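PDB 6MJC: monopolin complex subunit CSM1, which belongs to the monopolin complex and binds a peptide of the kinetochore protein Dsn1, consistent with a role in recruiting monopolin to the kinetochore. Local coordinates for residues N41-S53 and T63-T75. Numbering follows the deposited sequence.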
loop_
_atom_site.group_PDB
_atom_site.type_symbol
_atom_site.label_atom_id
_atom_site.label_comp_id
_atom_site.label_asym_id
_atom_site.label_seq_id
_atom_site.Cartn_x
_atom_site.Cartn_y
_atom_site.Cartn_z
ATOM N N ASN A 41 -0.266 -15.896 -10.839
ATOM C CA ASN A 41 -1.657 -16.125 -10.446
ATOM C C ASN A 41 -2.463 -14.833 -10.488
ATOM O O ASN A 41 -3.538 -14.778 -11.099
ATOM C CB ASN A 41 -1.716 -16.741 -9.049
ATOM C CG ASN A 41 -0.728 -17.870 -8.875
ATOM O OD1 ASN A 41 0.481 -17.668 -8.995
ATOM N ND2 ASN A 41 -1.233 -19.064 -8.587
ATOM N N GLY A 42 -1.964 -13.786 -9.844
ATOM C CA GLY A 42 -2.640 -12.503 -9.860
ATOM C C GLY A 42 -1.693 -11.405 -9.464
ATOM O O GLY A 42 -0.751 -11.620 -8.692
ATOM N N ILE A 43 -1.909 -10.223 -10.022
ATOM C CA ILE A 43 -1.104 -9.056 -9.700
ATOM C C ILE A 43 -2.017 -7.954 -9.192
ATOM O O ILE A 43 -3.038 -7.641 -9.822
ATOM C CB ILE A 43 -0.294 -8.562 -10.909
ATOM C CG1 ILE A 43 0.807 -9.561 -11.258
ATOM C CG2 ILE A 43 0.304 -7.196 -10.599
ATOM C CD1 ILE A 43 1.603 -9.194 -12.497
ATOM N N MET A 44 -1.598 -7.315 -8.109
ATOM C CA MET A 44 -2.255 -6.153 -7.550
ATOM C C MET A 44 -1.267 -4.999 -7.484
ATOM O O MET A 44 -0.127 -5.172 -7.028
ATOM C CB MET A 44 -2.791 -6.484 -6.166
ATOM C CG MET A 44 -3.506 -5.358 -5.500
ATOM S SD MET A 44 -5.128 -5.122 -6.289
ATOM C CE MET A 44 -5.520 -3.639 -5.429
ATOM N N ASP A 45 -1.690 -3.852 -8.004
ATOM C CA ASP A 45 -0.938 -2.626 -7.864
ATOM C C ASP A 45 -1.541 -1.797 -6.742
ATOM O O ASP A 45 -2.771 -1.684 -6.597
ATOM C CB ASP A 45 -0.899 -1.816 -9.171
ATOM C CG ASP A 45 0.056 -2.387 -10.200
ATOM O OD1 ASP A 45 1.272 -2.120 -10.134
ATOM O OD2 ASP A 45 -0.418 -3.086 -11.102
ATOM N N TYR A 46 -0.669 -1.215 -5.940
ATOM C CA TYR A 46 -1.110 -0.349 -4.851
ATOM C C TYR A 46 0.000 0.623 -4.501
ATOM O O TYR A 46 1.173 0.420 -4.829
ATOM C CB TYR A 46 -1.538 -1.160 -3.612
ATOM C CG TYR A 46 -0.487 -2.085 -3.006
ATOM C CD1 TYR A 46 0.349 -1.629 -1.998
ATOM C CD2 TYR A 46 -0.366 -3.397 -3.406
ATOM C CE1 TYR A 46 1.327 -2.478 -1.415
ATOM C CE2 TYR A 46 0.613 -4.254 -2.836
ATOM C CZ TYR A 46 1.433 -3.786 -1.842
ATOM O OH TYR A 46 2.380 -4.604 -1.242
ATOM N N LYS A 47 -0.381 1.660 -3.783
ATOM C CA LYS A 47 0.542 2.656 -3.250
ATOM C C LYS A 47 0.516 2.544 -1.736
ATOM O O LYS A 47 -0.556 2.376 -1.160
ATOM C CB LYS A 47 0.068 4.034 -3.726
ATOM C CG LYS A 47 0.938 5.205 -3.399
ATOM C CD LYS A 47 0.192 6.440 -3.980
ATOM C CE LYS A 47 0.897 7.690 -3.587
ATOM N NZ LYS A 47 0.114 8.835 -4.052
ATOM N N LEU A 48 1.692 2.557 -1.099
ATOM C CA LEU A 48 1.813 2.639 0.352
ATOM C C LEU A 48 2.331 4.019 0.724
ATOM O O LEU A 48 3.272 4.535 0.105
ATOM C CB LEU A 48 2.774 1.583 0.905
ATOM C CG LEU A 48 2.269 0.140 0.903
ATOM C CD1 LEU A 48 3.260 -0.678 1.629
ATOM C CD2 LEU A 48 0.873 0.007 1.519
ATOM N N GLY A 49 1.767 4.572 1.773
ATOM C CA GLY A 49 2.296 5.767 2.382
ATOM C C GLY A 49 2.706 5.537 3.817
ATOM O O GLY A 49 1.940 4.974 4.599
ATOM N N PHE A 50 3.912 5.946 4.159
ATOM C CA PHE A 50 4.405 5.918 5.528
ATOM C C PHE A 50 4.409 7.368 6.004
ATOM O O PHE A 50 5.303 8.144 5.651
ATOM C CB PHE A 50 5.785 5.259 5.605
ATOM C CG PHE A 50 5.775 3.783 5.264
ATOM C CD1 PHE A 50 5.396 2.835 6.193
ATOM C CD2 PHE A 50 6.132 3.354 4.008
ATOM C CE1 PHE A 50 5.386 1.484 5.865
ATOM C CE2 PHE A 50 6.128 2.009 3.683
ATOM C CZ PHE A 50 5.755 1.076 4.615
ATOM N N VAL A 51 3.474 7.695 6.880
ATOM C CA VAL A 51 3.111 9.065 7.187
ATOM C C VAL A 51 3.466 9.351 8.629
ATOM O O VAL A 51 3.095 8.592 9.535
ATOM C CB VAL A 51 1.606 9.312 6.911
ATOM C CG1 VAL A 51 1.201 10.669 7.420
ATOM C CG2 VAL A 51 1.333 9.167 5.474
ATOM N N LYS A 52 4.184 10.453 8.837
ATOM C CA LYS A 52 4.397 11.050 10.144
ATOM C C LYS A 52 3.780 12.442 10.135
ATOM O O LYS A 52 3.950 13.198 9.173
ATOM C CB LYS A 52 5.898 11.142 10.496
ATOM N N SER A 53 3.045 12.771 11.185
ATOM C CA SER A 53 2.437 14.089 11.282
ATOM C C SER A 53 2.712 14.693 12.651
ATOM O O SER A 53 3.390 15.711 12.758
ATOM C CB SER A 53 0.934 14.013 11.028
ATOM N N THR A 63 2.743 7.951 13.548
ATOM C CA THR A 63 3.122 7.162 12.379
ATOM C C THR A 63 2.033 6.164 11.991
ATOM O O THR A 63 1.539 5.412 12.838
ATOM C CB THR A 63 4.411 6.371 12.604
ATOM O OG1 THR A 63 4.724 5.660 11.400
ATOM C CG2 THR A 63 4.224 5.363 13.714
ATOM N N GLU A 64 1.720 6.106 10.700
ATOM C CA GLU A 64 0.718 5.179 10.192
ATOM C C GLU A 64 1.061 4.778 8.761
ATOM O O GLU A 64 1.821 5.462 8.065
ATOM C CB GLU A 64 -0.692 5.821 10.233
ATOM C CG GLU A 64 -0.939 6.881 9.171
ATOM C CD GLU A 64 -2.360 7.493 9.245
ATOM O OE1 GLU A 64 -3.276 6.877 9.850
ATOM O OE2 GLU A 64 -2.546 8.596 8.688
ATOM N N VAL A 65 0.481 3.668 8.318
ATOM C CA VAL A 65 0.579 3.265 6.922
ATOM C C VAL A 65 -0.735 3.554 6.203
ATOM O O VAL A 65 -1.827 3.223 6.686
ATOM C CB VAL A 65 0.931 1.779 6.780
ATOM C CG1 VAL A 65 1.108 1.443 5.304
ATOM C CG2 VAL A 65 2.211 1.395 7.511
ATOM N N ILE A 66 -0.627 4.146 5.026
ATOM C CA ILE A 66 -1.773 4.370 4.138
ATOM C C ILE A 66 -1.641 3.399 2.961
ATOM O O ILE A 66 -0.628 3.401 2.264
ATOM C CB ILE A 66 -1.853 5.827 3.626
ATOM C CG1 ILE A 66 -1.839 6.867 4.763
ATOM C CG2 ILE A 66 -3.110 5.987 2.685
ATOM C CD1 ILE A 66 -2.973 6.861 5.804
ATOM N N TYR A 67 -2.722 2.678 2.651
ATOM C CA TYR A 67 -2.776 1.731 1.539
ATOM C C TYR A 67 -3.784 2.239 0.532
ATOM O O TYR A 67 -4.920 2.514 0.893
ATOM C CB TYR A 67 -3.196 0.320 1.995
ATOM C CG TYR A 67 -3.748 -0.611 0.900
ATOM C CD1 TYR A 67 -2.904 -1.389 0.119
ATOM C CD2 TYR A 67 -5.099 -0.757 0.713
ATOM C CE1 TYR A 67 -3.414 -2.254 -0.834
ATOM C CE2 TYR A 67 -5.612 -1.641 -0.265
ATOM C CZ TYR A 67 -4.757 -2.341 -1.054
ATOM O OH TYR A 67 -5.216 -3.229 -1.993
ATOM N N VAL A 68 -3.369 2.370 -0.720
ATOM C CA VAL A 68 -4.237 2.896 -1.779
ATOM C C VAL A 68 -4.298 1.880 -2.915
ATOM O O VAL A 68 -3.296 1.655 -3.613
ATOM C CB VAL A 68 -3.708 4.228 -2.325
ATOM C CG1 VAL A 68 -4.724 4.823 -3.375
ATOM C CG2 VAL A 68 -3.463 5.221 -1.260
ATOM N N PRO A 69 -5.416 1.202 -3.141
ATOM C CA PRO A 69 -5.461 0.266 -4.270
ATOM C C PRO A 69 -5.497 1.009 -5.605
ATOM O O PRO A 69 -6.214 1.989 -5.754
ATOM C CB PRO A 69 -6.753 -0.514 -4.005
ATOM C CG PRO A 69 -7.639 0.428 -3.285
ATOM C CD PRO A 69 -6.705 1.303 -2.434
ATOM N N LEU A 70 -4.720 0.540 -6.572
ATOM C CA LEU A 70 -4.658 1.166 -7.894
ATOM C C LEU A 70 -5.401 0.273 -8.887
ATOM O O LEU A 70 -4.837 -0.615 -9.530
ATOM C CB LEU A 70 -3.206 1.405 -8.265
ATOM C CG LEU A 70 -2.401 2.245 -7.287
ATOM C CD1 LEU A 70 -0.870 2.256 -7.681
ATOM C CD2 LEU A 70 -2.930 3.645 -7.122
ATOM N N LEU A 71 -6.702 0.492 -8.971
ATOM C CA LEU A 71 -7.551 -0.354 -9.781
ATOM C C LEU A 71 -7.605 0.106 -11.229
ATOM O O LEU A 71 -7.861 -0.696 -12.112
ATOM C CB LEU A 71 -8.960 -0.423 -9.183
ATOM C CG LEU A 71 -9.009 -0.679 -7.659
ATOM C CD1 LEU A 71 -10.428 -0.757 -7.165
ATOM C CD2 LEU A 71 -8.243 -1.935 -7.315
ATOM N N LYS A 72 -7.344 1.386 -11.506
ATOM C CA LYS A 72 -7.392 1.887 -12.869
ATOM C C LYS A 72 -6.431 1.152 -13.781
ATOM O O LYS A 72 -6.683 1.038 -14.994
ATOM C CB LYS A 72 -7.038 3.371 -12.833
ATOM C CG LYS A 72 -8.219 4.285 -12.644
ATOM C CD LYS A 72 -7.728 5.710 -12.483
ATOM C CE LYS A 72 -8.757 6.719 -12.955
ATOM N NZ LYS A 72 -10.129 6.401 -12.474
ATOM N N GLN A 73 -5.352 0.617 -13.198
ATOM C CA GLN A 73 -4.305 -0.065 -13.943
ATOM C C GLN A 73 -4.693 -1.469 -14.367
ATOM O O GLN A 73 -3.935 -2.093 -15.110
ATOM C CB GLN A 73 -3.020 -0.199 -13.108
ATOM C CG GLN A 73 -2.293 1.061 -12.769
ATOM C CD GLN A 73 -0.983 0.765 -12.067
ATOM O OE1 GLN A 73 -0.353 -0.267 -12.304
ATOM N NE2 GLN A 73 -0.577 1.659 -11.187
ATOM N N ARG A 74 -5.804 -1.986 -13.882
ATOM C CA ARG A 74 -6.278 -3.324 -14.210
ATOM C C ARG A 74 -7.231 -3.283 -15.390
ATOM O O ARG A 74 -7.929 -2.288 -15.611
ATOM C CB ARG A 74 -6.998 -3.943 -12.996
ATOM C CG ARG A 74 -6.148 -4.098 -11.727
ATOM C CD ARG A 74 -5.351 -5.419 -11.646
ATOM N NE ARG A 74 -4.312 -5.495 -12.662
ATOM C CZ ARG A 74 -3.118 -4.930 -12.560
ATOM N NH1 ARG A 74 -2.791 -4.216 -11.481
ATOM N NH2 ARG A 74 -2.237 -5.078 -13.536
ATOM N N THR A 75 -7.259 -4.375 -16.149
ATOM C CA THR A 75 -8.362 -4.626 -17.060
ATOM C C THR A 75 -9.598 -5.043 -16.253
ATOM O O THR A 75 -9.510 -5.473 -15.101
ATOM C CB THR A 75 -8.055 -5.724 -18.083
ATOM O OG1 THR A 75 -7.907 -6.971 -17.381
ATOM C CG2 THR A 75 -6.827 -5.435 -18.940
HETATM O O HOH W 1 -4.478 -3.290 -8.910
#
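Tyr46 and Tyr67 meet on the buried face of an antiparallel beta hairpin, strands 44-52 and 63-69, the third and fourth strands of the five-stranded antiparallel sheet of Csm1. Tyr67 CE1 lies 3.5 Å from Tyr46 CB. The two rings meet obliquely, with planes at 46°. Tyr46 CG sits between its backbone N and carbonyl carbon (chi1 58°), and this carries the ring away from strand 63-69. Tyr46 OH hydrogen-bonds to Gln37 OE1, and Tyr67 OH to Leu90 O. Both rings also meet Phe104 of helix 101-113. Farther along this face, Leu48 CD2 comes to the edge of the Tyr67 ring, and Val65 CG2 touches Phe50 CE1 at 3.6 Å. Helix 5-13 covers Leu48 and Phe50.

Between the strands, paired backbone bonds link Lys47 with Val68, Gly49 with Ile66 and Val51 with Glu64. The Gly49-Ile66 pair is short, 2.7 Å from each N to the other residue's O.

The other face of the hairpin carries Lys47, Val51, Glu64, Ile66 and Val68, and the bound Dsn1 peptide packs on it. Side chains of the two strands meet less closely here. Val51 CG2 and Ile66 CG1 are 4.0 Å apart, and apolar peptide side chains pack on both residues.

The end at residues 70-74 is more polar and lies nearer solvent, though Asp45 itself is buried. Leu70 N still bonds to Asp45 O, but from above the carbonyl plane. A type I turn, Leu71 to Arg74, then brings Arg74 back to strand 44-52. Its chain bends at chi2 and chi3, folding the guanidinium back toward Asp45. The guanidinium and carboxylate planes are nearly coplanar. Glu78 gives Arg74 NE a second salt bridge. A water joins Asp45 N, Leu70 O and Arg74 NH1. In the direct salt bridge, Arg74 NH1 reaches the anti lone pair of Asp45 OD2 at 2.7 Å, almost straight at 173°.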